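Local coordinates for protein Ral guanine nucleotide dissociation stimulator-like 2 (Mus musculus, PDB 4JGW) that probably acts as a guanine nucleotide exchange factor for small G proteins and is a putative effector of Ras and/or Rap, at residues V250-F253 with N254-G258; A312-S315 with A316-S320. All coordinates share one frame; numbering follows the deposited sequence.

Contact 1 (V250-F253 with N254-G258)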
ATOM      1  N   VAL A 250      -0.300  10.381   2.238  1.00 33.98           N
ATOM      2  CA  VAL A 250      -1.526  11.177   2.318  1.00 33.86           C
ATOM      3  C   VAL A 250      -1.196  12.662   2.513  1.00 33.74           C
ATOM      4  O   VAL A 250      -1.855  13.527   1.934  1.00 33.68           O
ATOM      5  CB  VAL A 250      -2.476  10.663   3.437  1.00 33.92           C
ATOM      6  CG1 VAL A 250      -3.696  11.570   3.592  1.00 33.92           C
ATOM      7  CG2 VAL A 250      -2.923   9.233   3.142  1.00 33.82           C
ATOM      8  N   THR A 251      -0.166  12.936   3.314  1.00 33.54           N
ATOM      9  CA  THR A 251       0.294  14.300   3.570  1.00 33.40           C
ATOM     10  C   THR A 251       0.696  14.993   2.265  1.00 33.24           C
ATOM     11  O   THR A 251       0.248  16.109   1.994  1.00 33.41           O
ATOM     12  CB  THR A 251       1.470  14.329   4.585  1.00 33.47           C
ATOM     13  OG1 THR A 251       1.094  13.626   5.775  1.00 33.43           O
ATOM     14  CG2 THR A 251       1.844  15.764   4.955  1.00 33.33           C
ATOM     15  N   GLN A 252       1.519  14.319   1.461  1.00 32.94           N
ATOM     16  CA  GLN A 252       1.957  14.839   0.164  1.00 32.68           C
ATOM     17  C   GLN A 252       0.791  15.007  -0.803  1.00 32.61           C
ATOM     18  O   GLN A 252       0.715  16.011  -1.511  1.00 32.62           O
ATOM     19  CB  GLN A 252       3.048  13.948  -0.444  1.00 32.66           C
ATOM     20  CG  GLN A 252       3.565  14.386  -1.823  1.00 32.49           C
ATOM     21  CD  GLN A 252       4.284  15.731  -1.814  1.00 32.02           C
ATOM     22  OE1 GLN A 252       4.841  16.149  -0.802  1.00 32.39           O
ATOM     23  NE2 GLN A 252       4.283  16.404  -2.955  1.00 31.87           N
ATOM     24  N   PHE A 253      -0.116  14.028  -0.823  1.00 32.51           N
ATOM     25  CA  PHE A 253      -1.352  14.129  -1.599  1.00 32.37           C
ATOM     26  C   PHE A 253      -2.119  15.404  -1.241  1.00 32.54           C
ATOM     27  O   PHE A 253      -2.564  16.133  -2.130  1.00 32.45           O
ATOM     28  CB  PHE A 253      -2.235  12.891  -1.385  1.00 32.27           C
ATOM     29  CG  PHE A 253      -3.613  13.009  -1.988  1.00 31.69           C
ATOM     30  CD1 PHE A 253      -3.857  12.572  -3.285  1.00 31.12           C
ATOM     31  CD2 PHE A 253      -4.667  13.554  -1.253  1.00 31.14           C
ATOM     32  CE1 PHE A 253      -5.126  12.676  -3.846  1.00 31.07           C
ATOM     33  CE2 PHE A 253      -5.941  13.669  -1.804  1.00 30.93           C
ATOM     34  CZ  PHE A 253      -6.171  13.230  -3.105  1.00 31.08           C
ATOM     35  N   ASN A 254      -2.259  15.660   0.062  1.00 32.65           N
ATOM     36  CA  ASN A 254      -2.956  16.844   0.566  1.00 32.87           C
ATOM     37  C   ASN A 254      -2.214  18.150   0.276  1.00 32.96           C
ATOM     38  O   ASN A 254      -2.844  19.190   0.078  1.00 32.95           O
ATOM     39  CB  ASN A 254      -3.233  16.718   2.069  1.00 32.96           C
ATOM     40  CG  ASN A 254      -4.291  15.664   2.396  1.00 33.32           C
ATOM     41  OD1 ASN A 254      -5.127  15.308   1.560  1.00 33.78           O
ATOM     42  ND2 ASN A 254      -4.263  15.173   3.629  1.00 33.39           N
ATOM     43  N   LYS A 255      -0.882  18.088   0.259  1.00 33.13           N
ATOM     44  CA  LYS A 255      -0.047  19.245  -0.081  1.00 33.19           C
ATOM     45  C   LYS A 255      -0.234  19.665  -1.537  1.00 33.12           C
ATOM     46  O   LYS A 255      -0.291  20.861  -1.842  1.00 33.14           O
ATOM     47  CB  LYS A 255       1.435  18.959   0.188  1.00 33.34           C
ATOM     48  CG  LYS A 255       1.844  19.051   1.648  1.00 33.80           C
ATOM     49  CD  LYS A 255       3.356  18.916   1.808  1.00 34.83           C
ATOM     50  CE  LYS A 255       3.735  18.662   3.264  1.00 34.99           C
ATOM     51  NZ  LYS A 255       5.205  18.474   3.443  1.00 35.33           N
ATOM     52  N   VAL A 256      -0.329  18.677  -2.427  1.00 32.88           N
ATOM     53  CA  VAL A 256      -0.539  18.925  -3.853  1.00 32.59           C
ATOM     54  C   VAL A 256      -1.926  19.531  -4.084  1.00 32.60           C
ATOM     55  O   VAL A 256      -2.059  20.544  -4.777  1.00 32.53           O
ATOM     56  CB  VAL A 256      -0.342  17.634  -4.697  1.00 32.55           C
ATOM     57  CG1 VAL A 256      -0.679  17.877  -6.165  1.00 32.23           C
ATOM     58  CG2 VAL A 256       1.086  17.123  -4.563  1.00 32.30           C
ATOM     59  N   ALA A 257      -2.945  18.914  -3.487  1.00 32.54           N
ATOM     60  CA  ALA A 257      -4.320  19.416  -3.546  1.00 32.64           C
ATOM     61  C   ALA A 257      -4.429  20.810  -2.936  1.00 32.66           C
ATOM     62  O   ALA A 257      -5.160  21.662  -3.445  1.00 32.67           O
ATOM     63  CB  ALA A 257      -5.274  18.452  -2.848  1.00 32.58           C
ATOM     64  N   GLY A 258      -3.696  21.027  -1.845  1.00 32.72           N
ATOM     65  CA  GLY A 258      -3.632  22.327  -1.186  1.00 32.76           C
ATOM     66  C   GLY A 258      -2.985  23.384  -2.062  1.00 32.79           C
ATOM     67  O   GLY A 258      -3.457  24.520  -2.123  1.00 32.81           O
TER
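Within helix 244-264 of the Ras-GEF catalytic (CDC25-homology) domain, V250 to F253 meet N254 to A257 through regular alpha-helical i to i+4 pairing. N254 N donates to V250 O at 2.9 Å, and the same pattern repeats for K255 N on T251 O, V256 N on Q252 O and, at 3.1 Å, A257 N on F253 O; the last is the straightest, with an angle of 171° at the hydrogen. The side chains sort themselves by what lies around the helix. On the exposed side, T251 and K255 run alongside each other, and T251 CG2 touches the aliphatic K255 CE at 3.9 Å. Lysine suits this place because its methylenes can pack on the methyl while its ammonium end extends beyond it. The T251 hydroxyl turns back to its own helix and bonds to R247 O. On the next face Q252 bends at chi2 (65°), which brings its amide NE2 to V256 CG2 at 3.7 Å, the two side chains meeting at a slant; this pair sits against helix 203-219, where Q252 meets L213, D214 and L217 and the buried V256 meets L210. The beta-branched V256 also packs on S309 and A312 of helix 307-318. F253, its CG swung anti to the backbone N (chi1 171°), sends its ring toward that same helix, touching S308 and A312, and also meets the ring of Y390. N254 lies beside V250, its ND2 3.6 Å from V250 CG1, so a short amide and a valine methyl share one strip of surface. The other end of that amide turns to the phenyl group: N254 OD1 lies in the plane of the F253 ring, at its edge, 3.3 Å from CD2.

Contact 2 (A312-S315 with A316-S320); sequences AVVS and ALQSS
Q318 N is shared by two carbonyls of the preceding turn: it donates to V314 O at 3.0 Å, and makes a weak bond to S315 O at 3.4 Å. The angle at the hydrogen is only 132° in the stronger of the two, as expected where one N-H is split between an i-4 and an i-3 acceptor. One residue earlier the bond is straighter, L317 N reaching V313 O at 3.0 Å, whereas A316 N approaches A312 O from above the carbonyl plane, 37° out of it. A312 to L317 belong to the C-terminal part of helix 307-318 in the largely helical Ras-GEF catalytic domain, and their side chains divide among three neighbouring helices. V313 and L317 run alongside one another and bring CG1 of the valine to CD1 of the leucine at 4.1 Å; both pack on helix 284-303, where V313 meets W294 and A298 and L317 meets L291 and I295. L317 also reaches F340 and V260, and so sits where the helices converge. V314 turns instead to F340 and C344 of helix 334-344. Alanine fits at 316 because helix 244-264 comes close on that side, with V260 against its methyl. S315 has its OG between the backbone N and the carbonyl carbon, a placement that lets the hydroxyl bond to Y311 O and so satisfies it within the helix. The first torsion of the exposed Q318 (chi1 -76°) folds CG back along its own turn, 3.3 Å from V314 O, and the side chain also touches C344. After it the backbone of S319 opens into an extended conformation at the N-cap position of helix 320-323, with S319 CB still 3.5 Å from S315 O.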
ATOM      1  N   ALA A 312      -5.297  14.304  -6.868  1.00 31.05           N
ATOM      2  CA  ALA A 312      -5.012  15.437  -5.994  1.00 31.09           C
ATOM      3  C   ALA A 312      -5.443  16.748  -6.645  1.00 31.26           C
ATOM      4  O   ALA A 312      -6.109  17.568  -6.015  1.00 31.19           O
ATOM      5  CB  ALA A 312      -3.537  15.478  -5.629  1.00 31.00           C
ATOM      6  N   VAL A 313      -5.082  16.918  -7.914  1.00 31.41           N
ATOM      7  CA  VAL A 313      -5.393  18.136  -8.656  1.00 31.78           C
ATOM      8  C   VAL A 313      -6.877  18.206  -9.020  1.00 32.02           C
ATOM      9  O   VAL A 313      -7.514  19.238  -8.822  1.00 31.99           O
ATOM     10  CB  VAL A 313      -4.501  18.281  -9.921  1.00 31.58           C
ATOM     11  CG1 VAL A 313      -4.905  19.499 -10.737  1.00 31.75           C
ATOM     12  CG2 VAL A 313      -3.031  18.382  -9.529  1.00 31.47           C
ATOM     13  N   VAL A 314      -7.420  17.105  -9.538  1.00 32.46           N
ATOM     14  CA  VAL A 314      -8.818  17.068  -9.971  1.00 32.91           C
ATOM     15  C   VAL A 314      -9.807  17.261  -8.807  1.00 33.15           C
ATOM     16  O   VAL A 314     -10.811  17.959  -8.962  1.00 33.12           O
ATOM     17  CB  VAL A 314      -9.139  15.794 -10.814  1.00 33.03           C
ATOM     18  CG1 VAL A 314      -9.446  14.590  -9.931  1.00 33.28           C
ATOM     19  CG2 VAL A 314     -10.294  16.054 -11.767  1.00 33.31           C
ATOM     20  N   SER A 315      -9.509  16.669  -7.648  1.00 33.33           N
ATOM     21  CA  SER A 315     -10.371  16.811  -6.472  1.00 33.71           C
ATOM     22  C   SER A 315     -10.292  18.224  -5.900  1.00 34.02           C
ATOM     23  O   SER A 315     -11.284  18.753  -5.395  1.00 34.13           O
ATOM     24  CB  SER A 315     -10.033  15.774  -5.398  1.00 33.63           C
ATOM     25  OG  SER A 315      -8.739  15.981  -4.859  1.00 33.46           O
ATOM     26  N   ALA A 316      -9.105  18.822  -5.988  1.00 34.36           N
ATOM     27  CA  ALA A 316      -8.898  20.214  -5.597  1.00 34.60           C
ATOM     28  C   ALA A 316      -9.694  21.171  -6.486  1.00 34.79           C
ATOM     29  O   ALA A 316     -10.255  22.149  -6.001  1.00 34.84           O
ATOM     30  CB  ALA A 316      -7.421  20.559  -5.632  1.00 34.45           C
ATOM     31  N   LEU A 317      -9.741  20.875  -7.784  1.00 35.13           N
ATOM     32  CA  LEU A 317     -10.469  21.701  -8.746  1.00 35.52           C
ATOM     33  C   LEU A 317     -11.986  21.489  -8.699  1.00 35.97           C
ATOM     34  O   LEU A 317     -12.749  22.358  -9.128  1.00 36.01           O
ATOM     35  CB  LEU A 317      -9.940  21.474 -10.168  1.00 35.44           C
ATOM     36  CG  LEU A 317      -8.541  21.998 -10.519  1.00 35.27           C
ATOM     37  CD1 LEU A 317      -8.165  21.590 -11.935  1.00 35.15           C
ATOM     38  CD2 LEU A 317      -8.445  23.509 -10.363  1.00 34.69           C
ATOM     39  N   GLN A 318     -12.409  20.336  -8.180  1.00 36.45           N
ATOM     40  CA  GLN A 318     -13.830  20.021  -8.000  1.00 36.99           C
ATOM     41  C   GLN A 318     -14.339  20.494  -6.641  1.00 37.25           C
ATOM     42  O   GLN A 318     -15.550  20.544  -6.403  1.00 37.29           O
ATOM     43  CB  GLN A 318     -14.068  18.515  -8.132  1.00 37.04           C
ATOM     44  CG  GLN A 318     -14.032  17.986  -9.558  1.00 37.49           C
ATOM     45  CD  GLN A 318     -14.164  16.471  -9.620  1.00 38.08           C
ATOM     46  OE1 GLN A 318     -13.522  15.748  -8.856  1.00 38.63           O
ATOM     47  NE2 GLN A 318     -14.999  15.988 -10.531  1.00 38.11           N
ATOM     48  N   SER A 319     -13.398  20.834  -5.760  1.00 37.54           N
ATOM     49  CA  SER A 319     -13.678  21.276  -4.397  1.00 37.89           C
ATOM     50  C   SER A 319     -14.565  22.523  -4.369  1.00 38.13           C
ATOM     51  O   SER A 319     -14.496  23.362  -5.274  1.00 38.09           O
ATOM     52  CB  SER A 319     -12.360  21.554  -3.673  1.00 37.89           C
ATOM     53  OG  SER A 319     -12.546  21.666  -2.277  1.00 38.57           O
ATOM     54  N   SER A 320     -15.388  22.635  -3.324  1.00 38.33           N
ATOM     55  CA  SER A 320     -16.351  23.738  -3.176  1.00 38.66           C
ATOM     56  C   SER A 320     -15.773  25.142  -3.429  1.00 38.65           C
ATOM     57  O   SER A 320     -16.324  25.881  -4.245  1.00 38.70           O
ATOM     58  CB  SER A 320     -17.064  23.680  -1.817  1.00 38.74           C
ATOM     59  OG  SER A 320     -18.018  22.631  -1.780  1.00 39.36           O
TER

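Contact 1 comes first along the chain, on helix 244-264, and contact 2 follows on helix 307-318; between them lie the two-stranded hairpin 267-269/277-279 and helix 284-303. Their centres are about 11 Å apart, and the two helices pack directly on each other within the RasGEF domain. Small residues make this close approach possible: A257 CB lies 3.4 Å from A312 O, and A257 O lies 3.3 Å from A316 CB. A third short approach, F253 CE1 to A312 N at 3.4 Å, adds to them. Segments far apart in sequence are thereby joined in one helical core, that of the probable exchange-factor domain.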